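Cycloalternan-forming enzyme (Listeria monocytogenes serovar 1/2a, PDB 5F7U) belongs to glycoside hydrolase family 31 and combines a TIM barrel with several beta-rich domains, among them a family 6 carbohydrate-binding module. Local coordinates at residues F253-D258 against L614-S619; E400-E405 against I453-V458; Y598-Q603 against S626-D631; M699-Y704 against D744-A749. The protein carries 1 engineered substitution. All coordinates share one frame; numbering follows the deposited sequence.

Contact 1 of 4, residues F253-D258 against L614-S619; sequences FGERYD and LKAGLS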
# COMPACT_ATOMS: atom_id res chain seq x y z
N PHE A 253 -0.39 2.85 -9.71
CA PHE A 253 -1.75 2.98 -10.28
C PHE A 253 -2.87 2.82 -9.25
O PHE A 253 -4.01 2.47 -9.59
CB PHE A 253 -1.99 2.04 -11.48
CG PHE A 253 -0.97 2.17 -12.59
CD1 PHE A 253 0.21 1.42 -12.57
CD2 PHE A 253 -1.22 3.01 -13.69
CE1 PHE A 253 1.13 1.51 -13.60
CE2 PHE A 253 -0.29 3.09 -14.75
CZ PHE A 253 0.89 2.33 -14.71
N GLY A 254 -2.56 3.08 -7.98
CA GLY A 254 -3.49 2.76 -6.91
C GLY A 254 -3.25 1.37 -6.36
O GLY A 254 -2.10 0.94 -6.23
N GLU A 255 -4.33 0.71 -5.98
CA GLU A 255 -4.25 -0.61 -5.35
C GLU A 255 -4.63 -1.64 -6.43
O GLU A 255 -5.74 -1.61 -6.97
CB GLU A 255 -5.21 -0.63 -4.17
CG GLU A 255 -5.23 -1.97 -3.44
CD GLU A 255 -6.21 -1.95 -2.28
OE1 GLU A 255 -7.28 -1.31 -2.44
OE2 GLU A 255 -5.90 -2.56 -1.23
N ARG A 256 -3.68 -2.50 -6.78
CA ARG A 256 -3.86 -3.42 -7.91
C ARG A 256 -3.62 -4.85 -7.44
O ARG A 256 -2.67 -5.10 -6.70
CB ARG A 256 -2.92 -3.05 -9.07
CG ARG A 256 -3.13 -1.61 -9.60
CD ARG A 256 -4.47 -1.51 -10.31
NE ARG A 256 -4.88 -0.14 -10.59
CZ ARG A 256 -5.94 0.18 -11.30
NH1 ARG A 256 -6.70 -0.77 -11.87
NH2 ARG A 256 -6.24 1.46 -11.48
N TYR A 257 -4.48 -5.77 -7.88
CA TYR A 257 -4.53 -7.13 -7.33
C TYR A 257 -3.93 -8.18 -8.26
O TYR A 257 -3.67 -9.33 -7.84
CB TYR A 257 -6.00 -7.50 -7.03
CG TYR A 257 -6.64 -6.68 -5.94
CD1 TYR A 257 -7.05 -5.34 -6.18
CD2 TYR A 257 -6.85 -7.22 -4.67
CE1 TYR A 257 -7.66 -4.58 -5.18
CE2 TYR A 257 -7.45 -6.47 -3.65
CZ TYR A 257 -7.85 -5.15 -3.93
OH TYR A 257 -8.45 -4.40 -2.95
N ASP A 258 -3.75 -7.78 -9.53
CA ASP A 258 -3.33 -8.70 -10.57
C ASP A 258 -1.82 -8.86 -10.70
O ASP A 258 -1.33 -9.98 -10.88
CB ASP A 258 -3.99 -8.36 -11.93
CG ASP A 258 -3.79 -6.89 -12.39
OD1 ASP A 258 -3.30 -6.02 -11.64
OD2 ASP A 258 -4.13 -6.62 -13.58
N LEU A 614 -1.11 -9.25 -1.20
CA LEU A 614 0.23 -8.68 -1.13
C LEU A 614 0.50 -7.74 -2.33
O LEU A 614 1.07 -6.66 -2.16
CB LEU A 614 1.29 -9.78 -0.97
CG LEU A 614 2.76 -9.38 -0.82
CD1 LEU A 614 2.95 -8.26 0.21
CD2 LEU A 614 3.56 -10.61 -0.43
N LYS A 615 0.04 -8.13 -3.53
CA LYS A 615 0.15 -7.22 -4.69
C LYS A 615 -0.58 -5.91 -4.45
O LYS A 615 -0.07 -4.80 -4.79
CB LYS A 615 -0.36 -7.92 -5.95
CG LYS A 615 0.55 -9.10 -6.34
CD LYS A 615 -0.06 -9.89 -7.50
CE LYS A 615 0.58 -11.25 -7.62
NZ LYS A 615 -0.04 -12.06 -8.74
N ALA A 616 -1.76 -6.01 -3.83
CA ALA A 616 -2.57 -4.83 -3.53
C ALA A 616 -1.85 -3.90 -2.56
O ALA A 616 -1.84 -2.69 -2.77
CB ALA A 616 -3.92 -5.26 -2.95
N GLY A 617 -1.22 -4.45 -1.51
CA GLY A 617 -0.47 -3.62 -0.55
C GLY A 617 0.77 -2.97 -1.16
O GLY A 617 1.07 -1.80 -0.88
N LEU A 618 1.46 -3.72 -2.02
CA LEU A 618 2.69 -3.20 -2.62
C LEU A 618 2.41 -2.12 -3.67
O LEU A 618 3.12 -1.12 -3.75
CB LEU A 618 3.52 -4.35 -3.24
CG LEU A 618 4.06 -5.36 -2.22
CD1 LEU A 618 4.78 -6.52 -2.91
CD2 LEU A 618 4.96 -4.71 -1.14
N SER A 619 1.38 -2.32 -4.48
CA SER A 619 0.98 -1.28 -5.43
C SER A 619 0.41 -0.03 -4.70
O SER A 619 0.74 1.12 -5.07
CB SER A 619 -0.03 -1.85 -6.44
OG SER A 619 -1.10 -2.47 -5.76
O HOH W 1 -2.89 -11.90 -8.40
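The methyl of Ala616 lies over one face of the Tyr257 ring, shifted toward its rim, with CB 3.9 Å from the ring centroid in a CH-pi contact. Glu255 passes a second flank of the same methyl, its CG 3.6 Å from Ala616 CB. Its chain is fully extended, with CG anti to the backbone N (chi1 179°), which carries the carboxylate past the helix to accept a hydrogen bond from Trp628 NE1. Alanine suits this place because its one small methyl serves both the ring and the acid's aliphatic stem.

One turn further on, Ser619 turns its hydroxyl to the loop. OG accepts an almost straight bond from Arg256 N (2.8 Å, 166°), while its proton has Lys615 O and Ala616 O of its own helix within reach. A serine can thus receive from the loop and still give to the helix. Arg256 packs only its root here, CB against Ser619 OG; the chain bends at chi2 (-69°), and NE and NH2 both close on Phe253 O, NE at 2.9 Å. Lys615 stretches the other way along the loop. Its NZ gives a long bond of 3.3 Å to Asp258 O, coming from above the carbonyl plane, and a water links NZ to Tyr257 O.

The loop follows the corner of strand 250-254, in the mutarotase-like domain, and lies against helix 607-622 of the TIM barrel. Tyr257 OH bonds to Ser600 O beyond strand 597-599, and Leu614 and Leu618 of the helix meet Tyr740 on strand 740-742.

Contact 2 of 4, residues E400-E405 against I453-V458; sequences EQWSDE and IVLWQV. With GLC (alpha-D-glucopyranose), chain F; GLC (alpha-D-glucopyranose), chain B.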
# COMPACT_ATOMS: atom_id res chain seq x y z
N GLU A 400 -19.43 -4.18 13.22
CA GLU A 400 -20.17 -3.98 12.00
C GLU A 400 -21.66 -4.12 12.22
O GLU A 400 -22.43 -3.23 11.84
CB GLU A 400 -19.70 -4.95 10.91
CG GLU A 400 -18.26 -4.71 10.50
CD GLU A 400 -17.89 -5.38 9.20
OE1 GLU A 400 -18.47 -6.44 8.86
OE2 GLU A 400 -16.99 -4.83 8.52
N GLN A 401 -22.05 -5.23 12.85
CA GLN A 401 -23.45 -5.57 13.03
C GLN A 401 -23.97 -4.95 14.35
O GLN A 401 -24.43 -5.65 15.27
CB GLN A 401 -23.61 -7.09 12.96
CG GLN A 401 -25.02 -7.51 12.60
CD GLN A 401 -25.24 -9.00 12.48
OE1 GLN A 401 -26.39 -9.42 12.40
NE2 GLN A 401 -24.18 -9.81 12.49
N TRP A 402 -23.90 -3.62 14.40
CA TRP A 402 -24.15 -2.88 15.64
C TRP A 402 -25.45 -2.10 15.62
O TRP A 402 -25.99 -1.77 16.68
CB TRP A 402 -22.97 -1.91 15.93
CG TRP A 402 -22.90 -0.71 14.99
CD1 TRP A 402 -22.20 -0.63 13.81
CD2 TRP A 402 -23.52 0.58 15.19
NE1 TRP A 402 -22.36 0.62 13.26
CE2 TRP A 402 -23.17 1.38 14.07
CE3 TRP A 402 -24.35 1.13 16.20
CZ2 TRP A 402 -23.61 2.70 13.93
CZ3 TRP A 402 -24.79 2.45 16.05
CH2 TRP A 402 -24.41 3.23 14.92
N SER A 403 -25.93 -1.75 14.43
CA SER A 403 -26.98 -0.76 14.31
C SER A 403 -28.36 -1.36 14.06
O SER A 403 -28.51 -2.58 13.92
CB SER A 403 -26.63 0.27 13.21
OG SER A 403 -26.96 -0.24 11.93
N ASP A 404 -29.36 -0.49 13.97
CA ASP A 404 -30.72 -0.87 13.57
C ASP A 404 -30.84 -1.40 12.13
O ASP A 404 -31.91 -1.86 11.73
CB ASP A 404 -31.67 0.33 13.80
CG ASP A 404 -31.33 1.56 12.94
OD1 ASP A 404 -30.40 1.52 12.11
OD2 ASP A 404 -32.03 2.59 13.08
N GLU A 405 -29.76 -1.30 11.35
CA GLU A 405 -29.72 -1.74 9.93
C GLU A 405 -30.76 -0.98 9.09
O GLU A 405 -31.26 -1.50 8.07
CB GLU A 405 -29.93 -3.27 9.81
CG GLU A 405 -28.89 -4.11 10.57
CD GLU A 405 -27.52 -4.09 9.89
OE1 GLU A 405 -27.46 -3.83 8.67
OE2 GLU A 405 -26.50 -4.35 10.56
N ILE A 453 -12.41 1.39 19.64
CA ILE A 453 -13.48 0.77 18.87
C ILE A 453 -13.92 1.66 17.71
O ILE A 453 -14.07 2.87 17.89
CB ILE A 453 -14.69 0.41 19.78
CG1 ILE A 453 -15.74 -0.44 19.02
CG2 ILE A 453 -15.33 1.65 20.43
CD1 ILE A 453 -16.69 -1.18 19.96
N VAL A 454 -14.13 1.07 16.54
CA VAL A 454 -14.70 1.82 15.41
C VAL A 454 -16.03 1.18 14.98
O VAL A 454 -16.23 -0.04 15.16
CB VAL A 454 -13.72 1.97 14.20
CG1 VAL A 454 -12.41 2.62 14.66
CG2 VAL A 454 -13.45 0.65 13.52
N LEU A 455 -16.95 1.99 14.46
CA LEU A 455 -18.26 1.50 14.00
C LEU A 455 -18.40 1.60 12.49
O LEU A 455 -18.01 2.59 11.88
CB LEU A 455 -19.39 2.30 14.67
CG LEU A 455 -19.45 2.27 16.20
CD1 LEU A 455 -20.71 3.01 16.66
CD2 LEU A 455 -19.47 0.83 16.73
N TRP A 456 -19.01 0.59 11.90
CA TRP A 456 -19.20 0.48 10.44
C TRP A 456 -20.22 1.52 9.96
O TRP A 456 -21.26 1.75 10.63
CB TRP A 456 -19.71 -0.92 10.16
CG TRP A 456 -19.82 -1.41 8.73
CD1 TRP A 456 -18.86 -2.10 8.02
CD2 TRP A 456 -20.99 -1.34 7.89
NE1 TRP A 456 -19.37 -2.44 6.78
CE2 TRP A 456 -20.66 -2.00 6.67
CE3 TRP A 456 -22.27 -0.80 8.04
CZ2 TRP A 456 -21.58 -2.12 5.61
CZ3 TRP A 456 -23.19 -0.91 6.96
CH2 TRP A 456 -22.83 -1.56 5.77
N GLN A 457 -19.92 2.12 8.81
CA GLN A 457 -20.77 3.14 8.18
C GLN A 457 -20.80 2.97 6.66
O GLN A 457 -19.90 2.34 6.08
CB GLN A 457 -20.24 4.55 8.49
CG GLN A 457 -20.32 4.95 9.95
CD GLN A 457 -21.73 5.35 10.35
OE1 GLN A 457 -22.13 6.48 10.15
NE2 GLN A 457 -22.48 4.41 10.90
N VAL A 458 -21.82 3.56 6.05
CA VAL A 458 -21.96 3.71 4.59
C VAL A 458 -22.32 5.17 4.25
O VAL A 458 -22.80 5.90 5.13
CB VAL A 458 -23.00 2.75 3.97
CG1 VAL A 458 -22.46 1.33 3.93
CG2 VAL A 458 -24.32 2.78 4.73
C1 GLC F . -22.64 -6.67 6.04
C2 GLC F . -23.92 -6.81 5.19
C3 GLC F . -24.76 -5.53 5.25
C4 GLC F . -25.02 -5.10 6.70
C5 GLC F . -23.66 -4.94 7.40
C6 GLC F . -23.74 -4.44 8.83
O2 GLC F . -23.58 -7.05 3.83
O3 GLC F . -26.01 -5.73 4.57
O4 GLC F . -25.75 -3.87 6.70
O5 GLC F . -22.95 -6.20 7.36
O6 GLC F . -24.31 -5.47 9.65
C1 GLC B . -18.52 -5.03 2.96
C2 GLC B . -17.09 -5.02 3.55
C3 GLC B . -16.85 -6.14 4.57
C4 GLC B . -17.94 -6.12 5.65
C5 GLC B . -19.34 -5.97 5.04
C6 GLC B . -20.44 -5.78 6.07
O2 GLC B . -16.12 -4.96 2.49
O3 GLC B . -15.56 -6.00 5.21
O4 GLC B . -17.89 -7.34 6.42
O5 GLC B . -19.43 -4.90 4.07
O6 GLC B . -21.68 -5.84 5.34
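Trp402 and Trp456 meet at the mouth of the TIM barrel, where the loop after strand 396-399 folds over the end of the neighbouring parallel strand 452-457. Hydrogen bonding fixes the first indole: NE1 of Trp402 points at Trp456 O (3.1 Å, 174°), on a lone pair of the carbonyl and within the plane of the ring. The same oxygen takes a second bond from the amide NE2 of Gln457, at 2.9 Å and tilted from the carbonyl plane, so this buried acceptor is gripped twice. Gln457 bends back to do so, and its OE1 is held by Tyr570.

Apolar contacts clamp the Trp402 ring. Leu455 CD1 stands above the centre of the six-membered ring, 3.8 Å from its centroid, in a CH-pi contact, and Ser403 CB covers the opposite face. A broad indole with a single N-H suits a site needing both a flat packing surface and one donor at the edge.

Acidic groups and the second indole serve the sugars. Glu400 crosses Trp456 with carboxylate and ring planes 65° apart, OE2 lying 3.3 Å from Trp456 CD1 and also paired with Lys535. Its OE1 accepts from O4 of the chain B alpha-D-glucopyranose at 2.7 Å. Glu405, bent at chi2 (-72°), receives two hydroxyls of the chain F alpha-D-glucopyranose, OE1 from O4 and OE2 from O6, each at 2.6 Å. Trp456 supplies a hydrophobic wall to that sugar, with C5 lying over one face of the indole, 3.8 Å from Trp456 CH2.

Contact 3 of 4, residues Y598-Q603 against S626-D631; sequences YWSGDQ and SYWAWD. With GLC (alpha-D-glucopyranose), chain B; GLC (alpha-D-glucopyranose), chain C.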
# COMPACT_ATOMS: atom_id res chain seq x y z
N TYR A 598 -6.47 2.05 4.82
CA TYR A 598 -7.21 1.39 3.70
C TYR A 598 -6.98 -0.09 3.78
O TYR A 598 -5.82 -0.51 3.90
CB TYR A 598 -6.80 1.97 2.32
CG TYR A 598 -7.30 3.39 2.23
CD1 TYR A 598 -6.58 4.42 2.85
CD2 TYR A 598 -8.55 3.68 1.67
CE1 TYR A 598 -7.08 5.73 2.88
CE2 TYR A 598 -9.05 4.99 1.69
CZ TYR A 598 -8.31 6.00 2.29
OH TYR A 598 -8.79 7.30 2.30
N TRP A 599 -8.06 -0.88 3.74
CA TRP A 599 -7.90 -2.36 3.65
C TRP A 599 -8.27 -2.87 2.28
O TRP A 599 -9.02 -2.22 1.56
CB TRP A 599 -8.64 -3.10 4.78
CG TRP A 599 -10.03 -3.57 4.46
CD1 TRP A 599 -10.39 -4.83 4.11
CD2 TRP A 599 -11.24 -2.79 4.49
NE1 TRP A 599 -11.75 -4.90 3.93
CE2 TRP A 599 -12.30 -3.67 4.14
CE3 TRP A 599 -11.54 -1.46 4.79
CZ2 TRP A 599 -13.65 -3.25 4.06
CZ3 TRP A 599 -12.88 -1.03 4.74
CH2 TRP A 599 -13.92 -1.94 4.35
N SER A 600 -7.71 -4.03 1.91
CA SER A 600 -7.79 -4.56 0.54
C SER A 600 -9.14 -5.18 0.15
O SER A 600 -9.28 -5.74 -0.94
CB SER A 600 -6.63 -5.53 0.32
OG SER A 600 -6.84 -6.71 1.08
N GLY A 601 -10.14 -5.07 1.02
CA GLY A 601 -11.49 -5.47 0.64
C GLY A 601 -11.78 -6.96 0.77
O GLY A 601 -11.22 -7.64 1.62
N ASP A 602 -12.67 -7.45 -0.09
CA ASP A 602 -13.38 -8.71 0.17
C ASP A 602 -12.71 -9.82 -0.61
O ASP A 602 -12.84 -9.87 -1.84
CB ASP A 602 -14.84 -8.60 -0.27
CG ASP A 602 -15.63 -7.54 0.50
OD1 ASP A 602 -15.24 -7.16 1.61
OD2 ASP A 602 -16.66 -7.06 -0.03
N GLN A 603 -12.01 -10.69 0.11
CA GLN A 603 -11.23 -11.77 -0.50
C GLN A 603 -11.48 -13.12 0.17
O GLN A 603 -11.94 -13.20 1.31
CB GLN A 603 -9.72 -11.42 -0.51
CG GLN A 603 -9.42 -10.08 -1.17
CD GLN A 603 -7.95 -9.78 -1.22
OE1 GLN A 603 -7.44 -9.05 -0.38
NE2 GLN A 603 -7.23 -10.41 -2.16
N SER A 626 0.10 4.19 2.39
CA SER A 626 1.06 3.46 3.20
C SER A 626 0.38 2.71 4.34
O SER A 626 0.81 1.61 4.69
CB SER A 626 2.05 4.48 3.77
OG SER A 626 3.00 3.91 4.68
N TYR A 627 -0.67 3.30 4.92
CA TYR A 627 -1.34 2.68 6.08
C TYR A 627 -2.37 1.70 5.56
O TYR A 627 -3.58 1.98 5.54
CB TYR A 627 -1.98 3.72 6.98
CG TYR A 627 -1.01 4.71 7.62
CD1 TYR A 627 0.39 4.52 7.61
CD2 TYR A 627 -1.52 5.86 8.23
CE1 TYR A 627 1.24 5.47 8.19
CE2 TYR A 627 -0.69 6.80 8.83
CZ TYR A 627 0.68 6.60 8.81
OH TYR A 627 1.49 7.57 9.40
N TRP A 628 -1.85 0.55 5.11
CA TRP A 628 -2.64 -0.43 4.37
C TRP A 628 -2.83 -1.70 5.21
O TRP A 628 -1.89 -2.18 5.85
CB TRP A 628 -1.94 -0.73 3.04
CG TRP A 628 -2.56 -1.85 2.23
CD1 TRP A 628 -3.48 -1.73 1.22
CD2 TRP A 628 -2.28 -3.24 2.35
NE1 TRP A 628 -3.81 -2.95 0.73
CE2 TRP A 628 -3.09 -3.91 1.40
CE3 TRP A 628 -1.41 -4.00 3.17
CZ2 TRP A 628 -3.05 -5.29 1.22
CZ3 TRP A 628 -1.40 -5.39 3.03
CH2 TRP A 628 -2.19 -6.02 2.04
N ALA A 629 -4.06 -2.23 5.16
CA ALA A 629 -4.43 -3.46 5.86
C ALA A 629 -5.00 -4.47 4.88
O ALA A 629 -5.38 -4.13 3.77
CB ALA A 629 -5.50 -3.17 6.91
N TRP A 630 -5.13 -5.70 5.36
CA TRP A 630 -5.92 -6.72 4.68
C TRP A 630 -6.58 -7.59 5.74
O TRP A 630 -6.16 -7.57 6.90
CB TRP A 630 -5.05 -7.55 3.72
CG TRP A 630 -3.99 -8.42 4.40
CD1 TRP A 630 -2.98 -8.00 5.25
CD2 TRP A 630 -3.83 -9.84 4.27
NE1 TRP A 630 -2.23 -9.08 5.67
CE2 TRP A 630 -2.71 -10.21 5.07
CE3 TRP A 630 -4.51 -10.83 3.54
CZ2 TRP A 630 -2.28 -11.56 5.19
CZ3 TRP A 630 -4.06 -12.17 3.64
CH2 TRP A 630 -2.96 -12.51 4.46
N ASP A 631 -7.64 -8.31 5.35
CA ASP A 631 -8.24 -9.30 6.24
C ASP A 631 -7.31 -10.53 6.25
O ASP A 631 -7.33 -11.29 5.30
CB ASP A 631 -9.64 -9.73 5.73
CG ASP A 631 -10.61 -8.55 5.55
OD1 ASP A 631 -10.48 -7.51 6.20
OD2 ASP A 631 -11.55 -8.69 4.73
C1 GLC B . -18.52 -5.03 2.96
C2 GLC B . -17.09 -5.02 3.55
C3 GLC B . -16.85 -6.14 4.57
C4 GLC B . -17.94 -6.12 5.65
C5 GLC B . -19.34 -5.97 5.04
C6 GLC B . -20.44 -5.78 6.07
O2 GLC B . -16.12 -4.96 2.49
O3 GLC B . -15.56 -6.00 5.21
O4 GLC B . -17.89 -7.34 6.42
O5 GLC B . -19.43 -4.90 4.07
O6 GLC B . -21.68 -5.84 5.34
C1 GLC C . -21.47 -7.45 -0.90
C2 GLC C . -21.08 -5.97 -0.87
C3 GLC C . -19.79 -5.74 -0.07
C4 GLC C . -19.93 -6.26 1.36
C5 GLC C . -20.36 -7.74 1.27
C6 GLC C . -20.64 -8.38 2.63
O1 GLC C . -20.57 -8.19 -1.73
O2 GLC C . -20.90 -5.51 -2.21
O3 GLC C . -19.45 -4.36 -0.11
O4 GLC C . -18.69 -6.18 2.09
O5 GLC C . -21.50 -8.01 0.43
O6 GLC C . -19.52 -9.22 2.86
O HOH W 2 -13.63 -7.13 3.88
O HOH W 3 -8.67 -7.90 2.76
O HOH W 4 -11.02 -10.77 2.87
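Trp628, with CG anti to the backbone N (chi1 174°), reaches along to Ser600 CB, which lies 3.7 Å from Trp628 CZ2. The first torsion of Ser600 (chi1 70°) instead puts its OG beside Trp630 CB, at 3.3 Å, where it donates to Gln603 OE1 and accepts from a water.

The backbones pair as adjacent parallel strands of the TIM barrel, joined by helix 607-622 in a beta-alpha-beta crossover. Ala629 N bonds to Tyr598 O at 2.8 Å, flanked by bonds from Tyr598 N to Tyr627 O and from Ser600 N to Ala629 O. Trp599 and Ala629 share one face of the sheet, CB to CB 3.8 Å; the small alanine lets the two CB atoms sit side by side on neighbouring strands. On the other face Trp628 meets Ala620 of the helix.

Near the sugar, Asp631 OD1, held by Gln659, lies 3.4 Å from Trp599 CD1, with ring and carboxylate planes 31° apart. One water accepts from Trp599 NE1 and lies within bonding distance of Asp602 OD1, Asp631 OD2 and O3 of the chain B alpha-D-glucopyranose. Asp602 OD1 takes that sugar's O2 hydroxyl directly at 2.5 Å. The chemistry thus implies two shells: Asp602 grips the sugar itself, while Asp631 probably reaches it by way of a shared water.

Contact 4 of 4, residues M699-Y704 against D744-A749; sequences MNLLPY and DDLLVA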
# COMPACT_ATOMS: atom_id res chain seq x y z
N MET A 699 4.58 -6.31 18.58
CA MET A 699 4.61 -5.41 19.72
C MET A 699 6.04 -5.06 20.15
O MET A 699 6.30 -3.92 20.52
CB MET A 699 3.72 -5.90 20.87
CG MET A 699 2.24 -6.02 20.48
SD MET A 699 1.48 -4.56 19.72
CE MET A 699 1.23 -3.54 21.17
N ASN A 700 6.96 -6.02 20.04
CA ASN A 700 8.39 -5.75 20.32
C ASN A 700 8.94 -4.72 19.33
O ASN A 700 9.77 -3.88 19.68
CB ASN A 700 9.26 -7.01 20.22
CG ASN A 700 8.92 -8.09 21.24
OD1 ASN A 700 8.93 -9.28 20.89
ND2 ASN A 700 8.63 -7.71 22.49
N LEU A 701 8.49 -4.80 18.08
CA LEU A 701 8.94 -3.88 17.03
C LEU A 701 8.10 -2.62 16.89
O LEU A 701 8.38 -1.77 16.03
CB LEU A 701 9.03 -4.63 15.68
CG LEU A 701 10.10 -5.73 15.58
CD1 LEU A 701 9.91 -6.48 14.28
CD2 LEU A 701 11.51 -5.15 15.61
N LEU A 702 7.09 -2.47 17.74
CA LEU A 702 6.22 -1.29 17.63
C LEU A 702 6.95 0.06 17.64
O LEU A 702 6.53 0.96 16.90
CB LEU A 702 5.03 -1.35 18.61
CG LEU A 702 3.91 -0.31 18.42
CD1 LEU A 702 3.26 -0.38 17.03
CD2 LEU A 702 2.85 -0.53 19.50
N PRO A 703 8.04 0.22 18.44
CA PRO A 703 8.72 1.54 18.34
C PRO A 703 9.31 1.82 16.95
O PRO A 703 9.27 2.97 16.48
CB PRO A 703 9.81 1.44 19.41
CG PRO A 703 9.20 0.53 20.44
CD PRO A 703 8.56 -0.55 19.59
N TYR A 704 9.82 0.77 16.30
CA TYR A 704 10.34 0.84 14.93
C TYR A 704 9.20 1.06 13.93
O TYR A 704 9.30 1.92 13.05
CB TYR A 704 11.08 -0.48 14.61
CG TYR A 704 11.49 -0.70 13.17
CD1 TYR A 704 12.70 -0.19 12.69
CD2 TYR A 704 10.68 -1.45 12.29
CE1 TYR A 704 13.10 -0.41 11.38
CE2 TYR A 704 11.06 -1.65 10.95
CZ TYR A 704 12.28 -1.14 10.52
OH TYR A 704 12.70 -1.33 9.21
N ASP A 744 12.69 1.10 7.12
CA ASP A 744 13.90 1.34 6.30
C ASP A 744 14.77 0.10 6.19
O ASP A 744 15.53 -0.02 5.23
CB ASP A 744 14.81 2.42 6.91
CG ASP A 744 14.12 3.78 7.09
OD1 ASP A 744 13.34 4.19 6.22
OD2 ASP A 744 14.41 4.46 8.11
N ASP A 745 14.69 -0.78 7.19
CA ASP A 745 15.76 -1.74 7.45
C ASP A 745 15.47 -3.22 7.31
O ASP A 745 16.41 -4.01 7.26
CB ASP A 745 16.31 -1.53 8.85
CG ASP A 745 16.79 -0.14 9.05
OD1 ASP A 745 17.67 0.29 8.29
OD2 ASP A 745 16.26 0.52 9.98
N LEU A 746 14.19 -3.60 7.27
CA LEU A 746 13.84 -5.02 7.35
C LEU A 746 13.38 -5.51 6.01
O LEU A 746 12.54 -4.87 5.38
CB LEU A 746 12.76 -5.30 8.40
CG LEU A 746 13.10 -4.97 9.86
CD1 LEU A 746 11.87 -5.23 10.74
CD2 LEU A 746 14.32 -5.76 10.34
N LEU A 747 13.99 -6.61 5.58
CA LEU A 747 13.54 -7.30 4.37
C LEU A 747 12.69 -8.48 4.83
O LEU A 747 13.19 -9.39 5.55
CB LEU A 747 14.72 -7.72 3.50
CG LEU A 747 14.45 -8.24 2.07
CD1 LEU A 747 15.77 -8.27 1.30
CD2 LEU A 747 13.79 -9.62 2.01
N VAL A 748 11.42 -8.49 4.42
CA VAL A 748 10.49 -9.54 4.87
C VAL A 748 10.12 -10.41 3.67
O VAL A 748 9.74 -9.88 2.63
CB VAL A 748 9.19 -8.94 5.47
CG1 VAL A 748 8.21 -10.03 5.89
CG2 VAL A 748 9.51 -8.03 6.64
N ALA A 749 10.15 -11.73 3.84
CA ALA A 749 9.84 -12.65 2.76
C ALA A 749 8.76 -13.66 3.14
O ALA A 749 9.07 -14.78 3.53
CB ALA A 749 11.13 -13.32 2.27
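Tyr704 and Asp744 bring the two backbones no nearer than 9.3 Å between their CA atoms, so side chains must span the gap between the break joining helices 687-700 and 702-715 and the beta hairpin of strands 740-742 and 746-748. Residues 699-704 belong to the TIM-barrel part of the chain; the hairpin belongs to the antiparallel sheet of the C-terminal domain of family 31.

Tyr704 does most of the spanning. With CG anti to the backbone N (chi1 170°), the ring leaves its helix lengthwise and delivers OH to the turn of the hairpin. There OH accepts from Asp745 N (2.9 Å, 158°) and is also bonded to Phe742 O, which leads into the same turn. Tyrosine fits well, since its rigid ring carries a hydroxyl far from the helix and that hydroxyl can both give and receive.

The length of the ring is packed as well. Asp745 OD2 lies at the ring edge, in its plane, 3.6 Å from Tyr704 CE1, with the carboxylate turned 39° from the ring. Leu746 runs past Tyr704 in the opposite direction, bringing its CD1 3.7 Å from Tyr704 CE2; a branched apolar chain packs beside the ring without competing for the hydroxyl. Ile802 and Pro803 of strand 801-806 also touch the ring. Asp744 turns its carboxylate elsewhere, to a salt bridge with Lys717.

Leucine meets leucine at the far end, where CD1 of Leu701, at the helix break, comes to 4.2 Å from CD1 of Leu746.

In the fold
Contacts 2 and 3 belong to the same eight-stranded barrel, contact 2 at the loop after the second strand and on the third, contact 3 on the sixth and seventh; their centres are 18 Å apart, and both touch the chain B alpha-D-glucopyranose. Contact 1 adjoins contact 3, centre to centre about 10 Å, because helix 607-622 connects the two strands of contact 3; along the chain these two contacts interlock, and contact 2 is nested within the loop closed by contact 1. Contact 4 comes last, 19 Å from contact 3 between centres, without touching it. Contacts 1 and 4 thus join the barrel to the flanking beta domains, while contacts 2 and 3 shape its sugar-binding mouth.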